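Local coordinates for conserved protein with 2 CBS domains (Pyrobaculum aerophilum, PDB 2RIH) that binds AMP through its pair of CBS domains and probably serves as an adenine-nucleotide-sensing module in this hyperthermophilic archaeon, at residues 14-19 and 34-39. Residues are numbered along the deposited sequence; the frame is centred on the assembly and turned at random.
With SO4 (sulfate ion), chain H; SO4 (sulfate ion), chain D.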
ATOM      1  N   PRO A  14     -16.451  -7.766  -2.006  1.00 27.75           N
ATOM      2  CA  PRO A  14     -16.072  -8.930  -1.212  1.00 26.26           C
ATOM      3  C   PRO A  14     -14.548  -9.065  -1.118  1.00 26.14           C
ATOM      4  O   PRO A  14     -13.829  -8.700  -2.057  1.00 25.54           O
ATOM      5  CB  PRO A  14     -16.699 -10.108  -1.970  1.00 26.55           C
ATOM      6  CG  PRO A  14     -17.794  -9.496  -2.784  1.00 26.65           C
ATOM      7  CD  PRO A  14     -17.284  -8.140  -3.165  1.00 26.60           C
ATOM      8  N   PRO A  15     -14.052  -9.565   0.020  1.00 25.50           N
ATOM      9  CA  PRO A  15     -12.617  -9.672   0.184  1.00 25.60           C
ATOM     10  C   PRO A  15     -12.032 -10.733  -0.734  1.00 24.57           C
ATOM     11  O   PRO A  15     -12.735 -11.663  -1.142  1.00 24.51           O
ATOM     12  CB  PRO A  15     -12.461 -10.078   1.653  1.00 25.17           C
ATOM     13  CG  PRO A  15     -13.708 -10.759   1.983  1.00 25.51           C
ATOM     14  CD  PRO A  15     -14.777 -10.067   1.196  1.00 24.47           C
ATOM     15  N   VAL A  16     -10.760 -10.565  -1.073  1.00 24.79           N
ATOM     16  CA  VAL A  16     -10.024 -11.581  -1.793  1.00 24.77           C
ATOM     17  C   VAL A  16      -9.609 -12.652  -0.784  1.00 26.22           C
ATOM     18  O   VAL A  16      -8.851 -12.384   0.155  1.00 24.31           O
ATOM     19  CB  VAL A  16      -8.769 -11.005  -2.485  1.00 23.19           C
ATOM     20  CG1 VAL A  16      -7.905 -12.121  -3.040  1.00 21.99           C
ATOM     21  CG2 VAL A  16      -9.173 -10.052  -3.582  1.00 23.04           C
ATOM     22  N   SER A  17     -10.144 -13.854  -0.948  1.00 24.86           N
ATOM     23  CA  SER A  17      -9.736 -14.964  -0.108  1.00 25.78           C
ATOM     24  C   SER A  17      -9.401 -16.169  -0.967  1.00 24.74           C
ATOM     25  O   SER A  17     -10.009 -16.388  -2.006  1.00 24.93           O
ATOM     26  CB  SER A  17     -10.808 -15.313   0.928  1.00 25.25           C
ATOM     27  OG  SER A  17     -11.980 -15.806   0.312  1.00 26.76           O
ATOM     28  N   LEU A  18      -8.409 -16.927  -0.517  1.00 24.07           N
ATOM     29  CA  LEU A  18      -7.984 -18.142  -1.177  1.00 24.83           C
ATOM     30  C   LEU A  18      -7.774 -19.195  -0.091  1.00 25.02           C
ATOM     31  O   LEU A  18      -7.514 -18.850   1.062  1.00 20.85           O
ATOM     32  CB  LEU A  18      -6.685 -17.915  -1.959  1.00 25.41           C
ATOM     33  CG  LEU A  18      -6.703 -16.945  -3.148  1.00 25.75           C
ATOM     34  CD1 LEU A  18      -6.462 -15.491  -2.703  1.00 25.47           C
ATOM     35  CD2 LEU A  18      -5.666 -17.358  -4.166  1.00 25.93           C
ATOM     36  N   PRO A  19      -7.915 -20.485  -0.443  1.00 26.49           N
ATOM     37  CA  PRO A  19      -7.573 -21.492   0.563  1.00 27.46           C
ATOM     38  C   PRO A  19      -6.098 -21.418   0.969  1.00 27.60           C
ATOM     39  O   PRO A  19      -5.251 -20.939   0.201  1.00 25.33           O
ATOM     40  CB  PRO A  19      -7.910 -22.826  -0.116  1.00 27.80           C
ATOM     41  CG  PRO A  19      -8.041 -22.529  -1.565  1.00 28.44           C
ATOM     42  CD  PRO A  19      -8.398 -21.079  -1.699  1.00 28.52           C
ATOM     43  N   ASN A  34      -8.639  -8.081  -8.693  1.00 27.24           N
ATOM     44  CA  ASN A  34      -9.557  -7.298  -7.870  1.00 26.82           C
ATOM     45  C   ASN A  34      -9.062  -5.896  -7.520  1.00 26.53           C
ATOM     46  O   ASN A  34      -9.805  -5.101  -6.930  1.00 25.74           O
ATOM     47  CB  ASN A  34      -9.906  -8.092  -6.613  1.00 26.86           C
ATOM     48  CG  ASN A  34     -10.801  -9.268  -6.920  1.00 29.48           C
ATOM     49  OD1 ASN A  34     -12.024  -9.124  -6.984  1.00 32.37           O
ATOM     50  ND2 ASN A  34     -10.202 -10.432  -7.145  1.00 25.93           N
ATOM     51  N   ARG A  35      -7.819  -5.600  -7.902  1.00 26.75           N
ATOM     52  CA  ARG A  35      -7.199  -4.288  -7.699  1.00 27.02           C
ATOM     53  C   ARG A  35      -7.176  -3.875  -6.231  1.00 25.76           C
ATOM     54  O   ARG A  35      -7.509  -2.736  -5.882  1.00 23.03           O
ATOM     55  CB  ARG A  35      -7.886  -3.219  -8.567  1.00 30.85           C
ATOM     56  CG  ARG A  35      -8.042  -3.642 -10.019  1.00 31.34           C
ATOM     57  CD  ARG A  35      -7.734  -2.527 -11.012  1.00 33.43           C
ATOM     58  NE  ARG A  35      -7.294  -3.105 -12.287  1.00 35.34           N
ATOM     59  CZ  ARG A  35      -6.334  -2.616 -13.070  1.00 35.61           C
ATOM     60  NH1 ARG A  35      -5.650  -1.520 -12.735  1.00 37.41           N
ATOM     61  NH2 ARG A  35      -6.034  -3.246 -14.198  1.00 36.03           N
ATOM     62  N   VAL A  36      -6.792  -4.823  -5.377  1.00 24.34           N
ATOM     63  CA  VAL A  36      -6.634  -4.584  -3.945  1.00 23.86           C
ATOM     64  C   VAL A  36      -5.310  -5.210  -3.520  1.00 21.67           C
ATOM     65  O   VAL A  36      -4.690  -5.936  -4.295  1.00 20.78           O
ATOM     66  CB  VAL A  36      -7.821  -5.124  -3.109  1.00 24.31           C
ATOM     67  CG1 VAL A  36      -9.095  -4.338  -3.439  1.00 25.28           C
ATOM     68  CG2 VAL A  36      -8.017  -6.649  -3.315  1.00 22.33           C
ATOM     69  N   GLY A  37      -4.882  -4.926  -2.299  1.00 21.19           N
ATOM     70  CA  GLY A  37      -3.528  -5.268  -1.871  1.00 23.54           C
ATOM     71  C   GLY A  37      -3.373  -6.315  -0.796  1.00 21.97           C
ATOM     72  O   GLY A  37      -2.244  -6.660  -0.450  1.00 23.05           O
ATOM     73  N   LEU A  38      -4.483  -6.812  -0.250  1.00 24.27           N
ATOM     74  CA  LEU A  38      -4.425  -7.866   0.764  1.00 23.62           C
ATOM     75  C   LEU A  38      -5.397  -9.010   0.499  1.00 23.44           C
ATOM     76  O   LEU A  38      -6.595  -8.787   0.272  1.00 24.26           O
ATOM     77  CB  LEU A  38      -4.654  -7.305   2.173  1.00 25.02           C
ATOM     78  CG  LEU A  38      -4.370  -8.309   3.297  1.00 24.44           C
ATOM     79  CD1 LEU A  38      -3.252  -7.830   4.210  1.00 26.54           C
ATOM     80  CD2 LEU A  38      -5.631  -8.648   4.086  1.00 27.92           C
ATOM     81  N   ALA A  39      -4.843 -10.227   0.517  1.00 21.37           N
ATOM     82  CA  ALA A  39      -5.590 -11.462   0.399  1.00 21.69           C
ATOM     83  C   ALA A  39      -5.669 -12.178   1.756  1.00 20.53           C
ATOM     84  O   ALA A  39      -4.710 -12.185   2.532  1.00 18.65           O
ATOM     85  CB  ALA A  39      -4.931 -12.387  -0.649  1.00 22.44           C
TER
HETATM   86  S   SO4 H 141      -4.566  -0.488  -9.233  1.00 55.65           S
HETATM   87  O1  SO4 H 141      -3.214  -0.255  -9.750  1.00 57.04           O
HETATM   88  O2  SO4 H 141      -4.733   0.104  -7.909  1.00 55.84           O
HETATM   89  O3  SO4 H 141      -5.535   0.128 -10.137  1.00 56.10           O
HETATM   90  O4  SO4 H 141      -4.794  -1.923  -9.138  1.00 55.07           O
HETATM   91  S   SO4 D 140      -5.841  -1.202  -1.387  1.00 28.55           S
HETATM   92  O1  SO4 D 140      -5.162  -0.264  -0.513  1.00 27.97           O
HETATM   93  O2  SO4 D 140      -7.278  -0.975  -1.316  1.00 33.64           O
HETATM   94  O3  SO4 D 140      -5.424  -0.992  -2.757  1.00 29.03           O
HETATM   95  O4  SO4 D 140      -5.536  -2.561  -0.990  1.00 28.79           O
HETATM   96  O   HOH W   1     -14.007  -9.312  -4.558  1.00 37.14           O
HETATM   97  O   HOH W   2      -9.203  -8.470   0.082  1.00 22.17           O
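The two methyl groups of V16 divide the contact between them. With chi1 at 171°, CG1 is set anti to the backbone N and rests on A39, CG1 to CB 3.8 Å, while CG2, lying beside the backbone N, reaches the end of helix 24-34 and the turn that follows. In the turn V16 CG2 meets V36 CG2 at 3.6 Å, the two valine side chains running past each other in opposite directions, and at the helix end it packs against N34 CB at 3.7 Å. L18 adds a lighter touch, CD1 approaching A39 CB, and V27 and L31 of helix 24-34 cover A39 as well. Next to these apolar contacts the backbones come close: the CA of A39 approaches V16 O at 3.4 Å in a bent CH...O contact, and V16 and L18 bond to the backbone of V40 just beyond.

Toward P14 the packing gives way to water. One water donates to P14 O, its oxygen 2.6 Å from that carbonyl oxygen, and to N34 OD1, whose amide is further tied down by ND2 bonding to E30 O. A second joins the strands where they splay apart, accepting from V16 N and donating to L38 O. On the far side of the turn, G37 N donates to a sulfate oxygen, O4, at 2.8 Å; H103 and S118 of the same chain and R57 of the second subunit also bind sulfate. V16, G37 and L38 belong to an AMP site of this protein, without AMP in this chain. Strand 16-19, helix 24-34 and strand 38-43, the strands parallel, form the beta-alpha-beta unit of a CBS domain.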